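Local atomic coordinates of carbohydrate-binding protein (Flavonifractor plautii, PDB entry 6N1B), a protein that probably removes the acetyl group from the N-acetylgalactosamine of blood group A antigens, and here holds the related blood group B trisaccharide. Residues A46-Q51 with L375-K380; Y116-A121 with W136-D141; E149-I154 with D190-A195; K361-K366 with D384-I389. One frame throughout, in Å; residues are numbered along the deposited sequence.

In the fold
Contacts 2 and 3 lie side by side in one antiparallel four-stranded sheet, a blade of what is probably a five-bladed propeller; their centres are about 11 Å apart. Contact 2 supplies His-117, Cys-119 and Asp-141 to the glycan pocket and Asp-120 to a calcium site, whereas contact 3 fastens an outermost strand, 193-198. Contacts 1 and 4, with centres about 8 Å apart, touch each other: Ala-379 N lies 2.8 Å from Lys-366 O, probably hydrogen-bonded. Contact 4 approaches contact 2 to about 8 Å between nearest atoms, and its Arg-385 side chain is about 5 Å from the bound beta-galactose. Contact 1 closes a loop in the chain that encloses contacts 2 and 3.

Contact 1: A46-Q51 with L375-K380; sequences AHADDQ and LTIQAK
Lys-380 lays the aliphatic root of its side chain over the backbone of 46-51. Its CB sits 3.4 Å from Ala-46 O, and its CG rests on the next peptide, 3.5 Å from Ala-48 N. With CG beside the backbone N (chi1 -48°) and a second bend at chi2 of -59°, the chain folds back on itself instead of running out past the loop. The ammonium group therefore returns to its own segment, where Lys-380 NZ donates to Gln-378 O at 2.8 Å. That carbonyl also borders the methyl of Ala-48, whose CB makes a looser apolar contact with Ile-377 CG2 at 4.3 Å.

Where they touch, 46-48 and 377-380 run in nearly opposite directions, 161° apart, yet the segments share no direct hydrogen bond. The link is made by Asp-383 instead: one carboxylate oxygen accepts from both Ala-48 N and Lys-380 N, and the other from His-47 ND1 and Gln-51 NE2. Gln-51 stiffens the loop from within, as its NE2 donates almost straight to Ala-48 O at 3.0 Å, with the acceptor lying in the plane of the amide. The same carbonyl takes a hydrogen bond from Tyr-42 OH, while Gln-51 OE1 accepts from Trp-387 N, giving this buried amide partners at both ends. The arrangement is that of an irregular loop, leading into strand 52-60, clasped against the outgoing end of the small beta hairpin formed by strands 367-369 and 375-378.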
# COMPACT_ATOMS: atom_id res chain seq x y z
N ALA A 46 -7.26 15.61 20.08
CA ALA A 46 -5.80 15.84 20.11
C ALA A 46 -5.09 15.66 18.76
O ALA A 46 -3.84 15.79 18.66
CB ALA A 46 -5.12 14.98 21.14
N HIS A 47 -5.90 15.41 17.70
CA HIS A 47 -5.37 15.18 16.35
C HIS A 47 -6.19 15.76 15.26
O HIS A 47 -7.44 15.73 15.31
CB HIS A 47 -5.26 13.64 16.07
CG HIS A 47 -4.32 12.95 16.98
ND1 HIS A 47 -2.96 13.08 16.83
CD2 HIS A 47 -4.53 12.13 18.03
CE1 HIS A 47 -2.36 12.35 17.81
NE2 HIS A 47 -3.29 11.78 18.56
N ALA A 48 -5.50 16.37 14.30
CA ALA A 48 -6.24 16.89 13.11
C ALA A 48 -6.92 15.74 12.37
O ALA A 48 -6.43 14.57 12.35
CB ALA A 48 -5.28 17.57 12.17
N ASP A 49 -8.07 16.02 11.80
CA ASP A 49 -8.88 15.06 11.09
C ASP A 49 -8.18 14.58 9.82
O ASP A 49 -7.38 15.23 9.23
CB ASP A 49 -10.20 15.76 10.69
CG ASP A 49 -11.19 15.96 11.81
OD1 ASP A 49 -11.07 15.39 12.90
OD2 ASP A 49 -12.14 16.73 11.57
N ASP A 50 -8.70 13.43 9.31
CA ASP A 50 -8.45 13.01 7.95
C ASP A 50 -6.95 12.72 7.64
O ASP A 50 -6.51 12.82 6.50
CB ASP A 50 -9.07 13.88 6.90
CG ASP A 50 -10.57 13.96 7.04
OD1 ASP A 50 -11.19 12.99 7.45
OD2 ASP A 50 -11.14 15.05 6.86
N GLN A 51 -6.20 12.35 8.69
CA GLN A 51 -4.84 11.87 8.50
C GLN A 51 -4.87 10.38 8.04
O GLN A 51 -5.59 9.59 8.64
CB GLN A 51 -3.99 12.06 9.75
CG GLN A 51 -3.84 13.53 10.17
CD GLN A 51 -2.98 13.65 11.37
OE1 GLN A 51 -1.79 13.28 11.27
NE2 GLN A 51 -3.51 14.10 12.50
N LEU A 375 -2.84 27.31 3.71
CA LEU A 375 -2.49 27.19 5.08
C LEU A 375 -3.66 27.34 6.01
O LEU A 375 -3.86 28.44 6.63
CB LEU A 375 -1.32 28.11 5.39
CG LEU A 375 -0.59 27.87 6.65
CD1 LEU A 375 0.31 26.60 6.51
CD2 LEU A 375 0.18 29.12 6.99
N THR A 376 -4.58 26.33 6.09
CA THR A 376 -5.90 26.44 6.72
C THR A 376 -6.15 25.43 7.82
O THR A 376 -7.16 25.47 8.51
CB THR A 376 -7.02 26.30 5.73
OG1 THR A 376 -7.07 24.95 5.23
CG2 THR A 376 -6.98 27.29 4.61
N ILE A 377 -5.20 24.50 8.07
CA ILE A 377 -5.39 23.46 9.02
C ILE A 377 -4.55 23.75 10.23
O ILE A 377 -3.32 23.90 10.13
CB ILE A 377 -5.05 22.07 8.38
CG1 ILE A 377 -5.86 21.50 7.04
CG2 ILE A 377 -5.10 20.95 9.53
CD1 ILE A 377 -7.22 21.68 7.20
N GLN A 378 -5.20 23.70 11.38
CA GLN A 378 -4.47 23.72 12.62
C GLN A 378 -4.10 22.30 13.10
O GLN A 378 -4.97 21.56 13.51
CB GLN A 378 -5.41 24.35 13.70
CG GLN A 378 -4.98 24.43 15.11
CD GLN A 378 -3.79 25.29 15.21
OE1 GLN A 378 -2.63 24.82 15.19
NE2 GLN A 378 -4.01 26.57 15.11
N ALA A 379 -2.82 21.95 13.01
CA ALA A 379 -2.38 20.71 13.64
C ALA A 379 -2.58 20.81 15.12
O ALA A 379 -2.46 21.89 15.69
CB ALA A 379 -1.03 20.31 13.24
N LYS A 380 -2.85 19.68 15.80
CA LYS A 380 -3.24 19.66 17.18
C LYS A 380 -2.10 19.27 18.10
O LYS A 380 -0.93 19.05 17.69
CB LYS A 380 -4.52 18.83 17.37
CG LYS A 380 -5.74 19.09 16.41
CD LYS A 380 -6.24 20.42 16.43
CE LYS A 380 -7.63 20.61 15.61
NZ LYS A 380 -7.40 21.71 14.79

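Contact 2: Y116-A121 with W136-D141; sequences YHNCDA and WNWADD. With CA (calcium ion), chain C; GLA (alpha-D-galactopyranose), chain B; FUC (alpha-L-fucopyranose), chain D.
The antiparallel hairpin of strands 116-126 and 131-140 carries one wall of the glycan pocket and a calcium ligand. His-117 pairs with Ala-139, and Cys-119 with Asn-137, as hydrogen-bonded pairs. From the first of these, the His-117 ring, its CG set between backbone N and carbonyl carbon (chi1 80°), reaches Asp-141: ND1 donates to the syn lone pair of OD2 at 2.6 Å, the carboxylate lying nearly coplanar with the imidazole. At the other ring nitrogen, NE2 and O3 of the alpha-galactose are hydrogen-bonded at 2.7 Å and nearly straight (173°). Asp-141 OD1 accepts from fucose O2 at 3.1 Å and is also bonded to Tyr-202. Asp-120 OD1 binds the calcium ion at 2.0 Å, with His-272 and four waters completing the site.

The other face carries Tyr-116, Asn-118 and Trp-138. The tyrosine and indole rings lie nearly parallel and rim to rim, with Tyr-116 CD1 3.5 Å from Trp-138 CZ2. A water accepts from both Asn-118 ND2 and Trp-136 NE1. Gripped at both nitrogens, the imidazole probably has its rotation fixed, and the Asp-141 carboxylate, bonded to both it and fucose O2, probably holds histidine and sugar in a fixed relation.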
# COMPACT_ATOMS: atom_id res chain seq x y z
N TYR A 116 -3.56 -3.98 20.20
CA TYR A 116 -3.64 -4.51 18.85
C TYR A 116 -3.72 -3.37 17.84
O TYR A 116 -4.24 -2.30 18.20
CB TYR A 116 -4.91 -5.32 18.62
CG TYR A 116 -5.04 -6.42 19.64
CD1 TYR A 116 -4.46 -7.70 19.45
CD2 TYR A 116 -5.80 -6.22 20.77
CE1 TYR A 116 -4.54 -8.72 20.40
CE2 TYR A 116 -5.89 -7.25 21.76
CZ TYR A 116 -5.22 -8.47 21.59
OH TYR A 116 -5.27 -9.50 22.52
N HIS A 117 -3.21 -3.58 16.63
CA HIS A 117 -3.52 -2.59 15.60
C HIS A 117 -3.50 -3.25 14.24
O HIS A 117 -2.80 -4.25 14.00
CB HIS A 117 -2.54 -1.35 15.62
CG HIS A 117 -1.22 -1.63 14.94
ND1 HIS A 117 -0.23 -2.42 15.50
CD2 HIS A 117 -0.69 -1.16 13.76
CE1 HIS A 117 0.82 -2.42 14.68
NE2 HIS A 117 0.56 -1.68 13.61
N ASN A 118 -4.22 -2.62 13.33
CA ASN A 118 -4.22 -3.00 11.90
C ASN A 118 -3.29 -2.05 11.15
O ASN A 118 -2.92 -0.98 11.64
CB ASN A 118 -5.64 -2.90 11.35
CG ASN A 118 -6.60 -3.85 12.03
OD1 ASN A 118 -7.73 -3.37 12.54
ND2 ASN A 118 -6.28 -5.07 12.10
N CYS A 119 -2.92 -2.44 9.94
CA CYS A 119 -2.02 -1.62 9.10
C CYS A 119 -1.90 -2.22 7.71
O CYS A 119 -2.34 -3.36 7.45
CB CYS A 119 -0.58 -1.48 9.72
SG CYS A 119 0.24 -3.09 9.88
N ASP A 120 -1.33 -1.43 6.82
CA ASP A 120 -0.71 -2.03 5.62
C ASP A 120 -1.70 -2.68 4.68
O ASP A 120 -1.52 -3.91 4.30
CB ASP A 120 0.38 -3.04 6.00
CG ASP A 120 1.59 -2.43 6.69
OD1 ASP A 120 1.57 -1.22 6.96
OD2 ASP A 120 2.44 -3.22 7.15
N ALA A 121 -2.71 -1.99 4.21
CA ALA A 121 -3.67 -2.57 3.29
C ALA A 121 -3.11 -2.63 1.86
O ALA A 121 -2.43 -1.75 1.37
CB ALA A 121 -4.96 -1.85 3.31
N TRP A 136 -4.84 -6.94 4.62
CA TRP A 136 -4.14 -6.02 5.56
C TRP A 136 -3.41 -6.89 6.59
O TRP A 136 -3.54 -8.10 6.62
CB TRP A 136 -5.08 -5.02 6.22
CG TRP A 136 -6.01 -5.62 7.22
CD1 TRP A 136 -5.82 -5.67 8.59
CD2 TRP A 136 -7.26 -6.27 6.98
NE1 TRP A 136 -6.84 -6.35 9.22
CE2 TRP A 136 -7.75 -6.69 8.24
CE3 TRP A 136 -8.00 -6.58 5.85
CZ2 TRP A 136 -8.91 -7.39 8.37
CZ3 TRP A 136 -9.20 -7.27 6.01
CH2 TRP A 136 -9.66 -7.66 7.25
N ASN A 137 -2.65 -6.19 7.45
CA ASN A 137 -1.88 -6.83 8.53
C ASN A 137 -2.47 -6.47 9.85
O ASN A 137 -2.72 -5.28 10.10
CB ASN A 137 -0.42 -6.40 8.39
CG ASN A 137 0.48 -7.09 9.34
OD1 ASN A 137 0.31 -6.88 10.57
ND2 ASN A 137 1.46 -7.88 8.86
N TRP A 138 -2.72 -7.43 10.68
CA TRP A 138 -3.18 -7.28 12.02
C TRP A 138 -2.10 -7.74 12.99
O TRP A 138 -1.57 -8.86 12.80
CB TRP A 138 -4.46 -8.09 12.32
CG TRP A 138 -4.89 -8.25 13.74
CD1 TRP A 138 -5.68 -7.34 14.45
CD2 TRP A 138 -4.57 -9.31 14.65
NE1 TRP A 138 -5.90 -7.83 15.71
CE2 TRP A 138 -5.25 -9.05 15.85
CE3 TRP A 138 -3.89 -10.51 14.51
CZ2 TRP A 138 -5.26 -9.93 16.89
CZ3 TRP A 138 -3.83 -11.40 15.58
CH2 TRP A 138 -4.49 -11.10 16.78
N ALA A 139 -1.80 -6.97 14.04
CA ALA A 139 -0.75 -7.39 14.99
C ALA A 139 -1.29 -7.31 16.42
O ALA A 139 -1.98 -6.34 16.79
CB ALA A 139 0.44 -6.44 14.89
N ASP A 140 -0.93 -8.30 17.20
CA ASP A 140 -0.89 -8.21 18.64
C ASP A 140 0.46 -7.62 19.01
O ASP A 140 1.46 -8.28 18.87
CB ASP A 140 -1.03 -9.64 19.24
CG ASP A 140 -0.96 -9.72 20.78
OD1 ASP A 140 -0.69 -8.66 21.38
OD2 ASP A 140 -1.22 -10.86 21.30
N ASP A 141 0.47 -6.34 19.41
CA ASP A 141 1.75 -5.74 19.63
C ASP A 141 2.42 -6.11 20.93
O ASP A 141 3.54 -5.66 21.20
CB ASP A 141 1.62 -4.23 19.53
CG ASP A 141 1.25 -3.76 18.12
OD1 ASP A 141 2.11 -3.82 17.18
OD2 ASP A 141 0.04 -3.41 17.93
CA CA C . 2.80 -0.02 7.91
C1 GLA B . 5.32 1.08 12.62
C2 GLA B . 4.18 0.55 11.69
C3 GLA B . 3.37 -0.52 12.44
C4 GLA B . 4.28 -1.66 13.01
C5 GLA B . 5.49 -1.05 13.78
C6 GLA B . 6.55 -2.04 14.04
O2 GLA B . 3.33 1.71 11.38
O3 GLA B . 2.14 -1.08 11.52
O4 GLA B . 4.68 -2.39 11.91
O5 GLA B . 6.22 -0.04 12.95
O6 GLA B . 7.67 -1.50 14.87
C1 FUC D . 3.12 1.28 16.34
C2 FUC D . 2.62 -0.02 17.01
C3 FUC D . 2.79 0.08 18.54
C4 FUC D . 1.97 1.25 19.06
C5 FUC D . 2.47 2.52 18.40
C6 FUC D . 1.69 3.82 18.74
O2 FUC D . 3.44 -1.14 16.54
O3 FUC D . 2.26 -1.12 19.17
O4 FUC D . 0.60 1.02 18.76
O5 FUC D . 2.38 2.36 16.94
O HOH W 1 -3.78 -11.64 21.95
O HOH W 2 -0.39 -4.43 12.25
O HOH W 3 -7.98 -7.15 11.86
O HOH W 4 3.65 1.33 9.12
O HOH W 5 1.79 1.48 6.74
O HOH W 6 1.53 0.50 9.56
O HOH W 7 3.63 -1.65 9.01

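Contact 3: E149-I154 with D190-A195; sequences EVRLRI and DDFITA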
# COMPACT_ATOMS: atom_id res chain seq x y z
N GLU A 149 -1.16 -11.47 11.78
CA GLU A 149 -1.82 -12.15 10.72
C GLU A 149 -1.92 -11.21 9.49
O GLU A 149 -1.99 -10.00 9.63
CB GLU A 149 -3.26 -12.55 11.07
CG GLU A 149 -3.35 -13.61 12.16
CD GLU A 149 -4.76 -14.06 12.47
OE1 GLU A 149 -5.74 -13.60 11.84
OE2 GLU A 149 -4.91 -14.93 13.34
N VAL A 150 -1.90 -11.81 8.30
CA VAL A 150 -2.46 -11.16 7.09
C VAL A 150 -3.88 -11.59 6.95
O VAL A 150 -4.13 -12.81 6.93
CB VAL A 150 -1.59 -11.43 5.83
CG1 VAL A 150 -2.27 -10.84 4.61
CG2 VAL A 150 -0.18 -10.91 6.00
N ARG A 151 -4.80 -10.64 6.95
CA ARG A 151 -6.26 -10.88 6.86
C ARG A 151 -6.78 -10.34 5.54
O ARG A 151 -6.12 -9.58 4.84
CB ARG A 151 -6.91 -10.23 8.05
CG ARG A 151 -6.51 -10.86 9.37
CD ARG A 151 -7.11 -10.18 10.62
NE ARG A 151 -6.78 -10.96 11.79
CZ ARG A 151 -7.31 -10.77 13.01
NH1 ARG A 151 -7.97 -9.66 13.27
NH2 ARG A 151 -7.21 -11.75 13.90
N LEU A 152 -8.00 -10.78 5.23
CA LEU A 152 -8.60 -10.58 3.90
C LEU A 152 -10.11 -10.40 4.02
O LEU A 152 -10.80 -11.18 4.75
CB LEU A 152 -8.31 -11.80 3.06
CG LEU A 152 -9.03 -11.98 1.74
CD1 LEU A 152 -8.72 -10.87 0.73
CD2 LEU A 152 -8.70 -13.34 1.13
N ARG A 153 -10.59 -9.36 3.35
CA ARG A 153 -12.06 -9.21 3.12
C ARG A 153 -12.24 -9.02 1.62
O ARG A 153 -11.48 -8.33 0.96
CB ARG A 153 -12.61 -7.95 3.85
CG ARG A 153 -12.79 -8.19 5.37
CD ARG A 153 -13.21 -6.90 6.09
NE ARG A 153 -13.41 -7.12 7.52
CZ ARG A 153 -14.57 -7.37 8.13
NH1 ARG A 153 -15.70 -7.41 7.46
NH2 ARG A 153 -14.58 -7.57 9.46
N ILE A 154 -13.33 -9.64 1.10
CA ILE A 154 -13.64 -9.62 -0.34
C ILE A 154 -14.96 -8.88 -0.55
O ILE A 154 -15.87 -8.90 0.34
CB ILE A 154 -13.75 -11.09 -0.82
CG1 ILE A 154 -12.39 -11.78 -0.75
CG2 ILE A 154 -14.37 -11.23 -2.23
CD1 ILE A 154 -12.40 -13.28 -0.83
N ASP A 190 -16.56 -9.84 12.58
CA ASP A 190 -15.69 -11.00 12.60
C ASP A 190 -15.55 -11.69 11.26
O ASP A 190 -14.91 -12.77 11.12
CB ASP A 190 -16.24 -12.08 13.60
CG ASP A 190 -16.30 -11.62 15.02
OD1 ASP A 190 -15.42 -10.85 15.41
OD2 ASP A 190 -17.23 -12.06 15.72
N ASP A 191 -16.14 -11.08 10.25
CA ASP A 191 -16.18 -11.67 8.91
C ASP A 191 -14.99 -11.33 8.04
O ASP A 191 -15.05 -10.52 7.09
CB ASP A 191 -17.49 -11.38 8.24
CG ASP A 191 -18.67 -12.06 8.90
OD1 ASP A 191 -18.54 -13.21 9.34
OD2 ASP A 191 -19.74 -11.46 8.96
N PHE A 192 -13.85 -11.94 8.38
CA PHE A 192 -12.64 -11.87 7.58
C PHE A 192 -12.06 -13.25 7.44
O PHE A 192 -12.39 -14.12 8.26
CB PHE A 192 -11.62 -10.83 8.16
CG PHE A 192 -11.13 -11.19 9.52
CD1 PHE A 192 -10.11 -12.16 9.69
CD2 PHE A 192 -11.78 -10.70 10.67
CE1 PHE A 192 -9.68 -12.48 10.92
CE2 PHE A 192 -11.38 -11.10 11.90
CZ PHE A 192 -10.34 -11.98 12.03
N ILE A 193 -11.12 -13.41 6.54
CA ILE A 193 -10.30 -14.61 6.37
C ILE A 193 -8.91 -14.33 6.88
O ILE A 193 -8.34 -13.31 6.52
CB ILE A 193 -10.33 -15.07 4.90
CG1 ILE A 193 -11.72 -15.48 4.43
CG2 ILE A 193 -9.29 -16.17 4.60
CD1 ILE A 193 -11.92 -15.65 2.95
N THR A 194 -8.35 -15.30 7.65
CA THR A 194 -6.94 -15.27 8.00
C THR A 194 -6.18 -15.91 6.85
O THR A 194 -6.32 -17.13 6.62
CB THR A 194 -6.64 -15.90 9.33
OG1 THR A 194 -7.33 -15.26 10.38
CG2 THR A 194 -5.15 -16.00 9.55
N ALA A 195 -5.43 -15.14 6.07
CA ALA A 195 -4.61 -15.63 4.95
C ALA A 195 -3.34 -16.25 5.47
O ALA A 195 -2.93 -17.30 4.93
CB ALA A 195 -4.38 -14.54 3.96
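Phe-192 takes a chi1 of 64°, its ring between backbone N and carbonyl carbon, while Arg-151 stays extended from CG to NE; together these lay the arginine along the phenyl face. Arg-151 CD stands over the ring, 3.9 Å from its centroid in a CH-pi contact, and Phe-192 CZ lies above the middle of the guanidinium, 3.4 Å from Arg-151 CZ. The two planes are 29° apart. Trp-138 makes a cation-pi contact on the guanidinium's opposite face.

Glu-149 OE1 receives two donors from opposite faces of its carboxylate: Arg-151 NE at 2.8 Å, in a salt bridge within the strand, and Thr-194 OG1 at 2.7 Å, from the neighbouring strand. Arg-151 NH2 adds a weak bond to the same oxygen. The backbones pair antiparallel, with Ile-193 N donating nearly straight to Leu-152 O at 2.9 Å; the return bond is weak. Ala-195 N hydrogen-bonds to Val-150 O at 2.8 Å, continuing the edge strand of the sheet. Leu-152 and Ile-193 pack on the face away from Arg-151 and Thr-194. Held between two aromatic groups and tied to Glu-149, the guanidinium is restrained in rotation and its positive charge is probably partly offset, while Thr-194 extends that polar link to the outermost strand.

Contact 4: K361-K366 with D384-I389; sequences KDTNNK and DRIWRI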
# COMPACT_ATOMS: atom_id res chain seq x y z
N LYS A 361 7.11 16.68 9.50
CA LYS A 361 7.73 16.73 10.85
C LYS A 361 7.34 17.97 11.67
O LYS A 361 7.01 19.00 11.16
CB LYS A 361 9.24 16.61 10.78
CG LYS A 361 9.89 17.68 9.92
CD LYS A 361 11.42 17.51 9.91
CE LYS A 361 11.93 18.10 8.65
NZ LYS A 361 11.66 19.50 8.54
N ASP A 362 7.47 17.79 12.98
CA ASP A 362 7.48 18.96 13.86
C ASP A 362 6.22 19.80 13.82
O ASP A 362 6.20 21.02 13.82
CB ASP A 362 8.72 19.82 13.69
CG ASP A 362 9.98 19.06 13.96
OD1 ASP A 362 10.07 18.32 14.94
OD2 ASP A 362 10.87 19.25 13.16
N THR A 363 5.07 19.12 13.80
CA THR A 363 3.82 19.76 13.46
C THR A 363 2.91 20.16 14.69
O THR A 363 1.87 20.80 14.48
CB THR A 363 2.96 18.91 12.54
OG1 THR A 363 2.88 17.57 13.03
CG2 THR A 363 3.48 18.92 11.13
N ASN A 364 3.36 19.89 15.90
CA ASN A 364 2.39 20.07 17.05
C ASN A 364 1.95 21.57 17.07
O ASN A 364 2.78 22.43 17.12
CB ASN A 364 3.03 19.79 18.38
CG ASN A 364 3.69 18.45 18.43
OD1 ASN A 364 3.09 17.50 19.15
ND2 ASN A 364 4.80 18.25 17.81
N ASN A 365 0.62 21.76 17.13
CA ASN A 365 0.02 23.13 17.24
C ASN A 365 0.40 24.10 16.12
O ASN A 365 0.15 25.29 16.28
CB ASN A 365 0.31 23.76 18.56
CG ASN A 365 -0.17 22.85 19.72
OD1 ASN A 365 0.63 22.58 20.65
ND2 ASN A 365 -1.37 22.35 19.65
N LYS A 366 0.87 23.60 14.98
CA LYS A 366 1.32 24.40 13.88
C LYS A 366 0.28 24.44 12.81
O LYS A 366 -0.52 23.52 12.61
CB LYS A 366 2.55 23.75 13.32
CG LYS A 366 3.19 24.32 12.17
CD LYS A 366 4.66 23.82 11.89
CE LYS A 366 5.37 24.65 10.75
NZ LYS A 366 6.32 23.85 10.08
N ASP A 384 2.51 15.10 16.54
CA ASP A 384 3.93 15.25 16.44
C ASP A 384 4.43 15.37 15.00
O ASP A 384 5.43 16.03 14.65
CB ASP A 384 4.71 14.11 17.14
CG ASP A 384 4.28 13.88 18.55
OD1 ASP A 384 4.23 14.84 19.34
OD2 ASP A 384 3.84 12.80 18.89
N ARG A 385 3.66 14.66 14.11
CA ARG A 385 3.80 14.69 12.67
C ARG A 385 2.34 14.61 12.12
O ARG A 385 1.43 14.36 12.90
CB ARG A 385 4.61 13.40 12.23
CG ARG A 385 5.98 13.33 12.83
CD ARG A 385 6.77 12.13 12.35
NE ARG A 385 8.08 12.16 12.99
CZ ARG A 385 8.75 11.11 13.39
NH1 ARG A 385 8.32 9.88 13.26
NH2 ARG A 385 9.87 11.38 14.07
N ILE A 386 2.23 14.86 10.83
CA ILE A 386 0.94 14.76 10.15
C ILE A 386 1.11 13.80 8.98
O ILE A 386 2.06 13.84 8.23
CB ILE A 386 0.44 16.13 9.64
CG1 ILE A 386 0.11 17.08 10.77
CG2 ILE A 386 -0.77 16.00 8.72
CD1 ILE A 386 -1.19 16.79 11.52
N TRP A 387 0.12 12.91 8.84
CA TRP A 387 0.09 11.86 7.82
C TRP A 387 -0.88 12.22 6.70
O TRP A 387 -2.10 12.40 7.00
CB TRP A 387 -0.36 10.50 8.40
CG TRP A 387 0.36 9.99 9.62
CD1 TRP A 387 0.31 10.47 10.86
CD2 TRP A 387 1.24 8.82 9.67
NE1 TRP A 387 1.04 9.67 11.77
CE2 TRP A 387 1.65 8.67 11.02
CE3 TRP A 387 1.67 7.93 8.73
CZ2 TRP A 387 2.44 7.63 11.46
CZ3 TRP A 387 2.55 6.89 9.13
CH2 TRP A 387 2.90 6.77 10.49
N ARG A 388 -0.44 12.24 5.45
CA ARG A 388 -1.34 12.44 4.32
C ARG A 388 -0.94 11.57 3.12
O ARG A 388 0.16 10.98 3.05
CB ARG A 388 -1.26 13.93 3.81
CG ARG A 388 -1.59 15.03 4.78
CD ARG A 388 -3.03 15.00 5.28
NE ARG A 388 -3.21 16.17 6.13
CZ ARG A 388 -4.22 16.36 6.95
NH1 ARG A 388 -5.20 15.45 7.06
NH2 ARG A 388 -4.25 17.48 7.69
N ILE A 389 -1.85 11.53 2.13
CA ILE A 389 -1.63 10.87 0.83
C ILE A 389 -1.76 11.89 -0.26
O ILE A 389 -2.77 12.63 -0.33
CB ILE A 389 -2.72 9.76 0.60
CG1 ILE A 389 -2.56 8.64 1.62
CG2 ILE A 389 -2.63 9.22 -0.81
CD1 ILE A 389 -3.81 7.73 1.72
O HOH W 8 8.81 15.09 13.98
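The backbones of 361-366 and 384-389 are joined where Thr-363 N donates to Asp-384 O at 3.2 Å, nearly straight at the hydrogen but from well above the carbonyl plane (61° out of it). Just beyond, the chain makes a type II beta turn from Thr-363 to Lys-366, closed by Lys-366 N bonding to Thr-363 O at 3.0 Å.

Thr-363 is the side chain that faces the strand. Its hydroxyl stands between backbone N and carbonyl carbon (chi1 48°), which brings OG1 against the backbone of the other segment, 3.0 Å from Arg-385 CA, and lets it hydrogen-bond to Asp-383 O. The carbon part of the same side chain packs obliquely on the isoleucine, with Thr-363 CB 3.8 Å from Ile-386 CG1. The contact sits where the polypeptide leaves strand 351-361, detours through the hairpin of strands 367-369 and 375-378, and returns as strand 385-395, antiparallel to 351-361 in one sheet; Thr-363 fastens the departing arm to the returning one.

On the flank, the Asn-364 amide crosses the Asp-384 carboxylate, their planes 51° apart. Asp-384 OD2 forms a salt bridge with Arg-79, a residue of the glycan pocket. A water bridges the segments, accepting from Asp-362 N at 3.2 Å and, in the plane of the guanidinium, from Arg-385 NE, also at 3.2 Å. Arg-385 makes a cation-pi contact with Phe-332 as well.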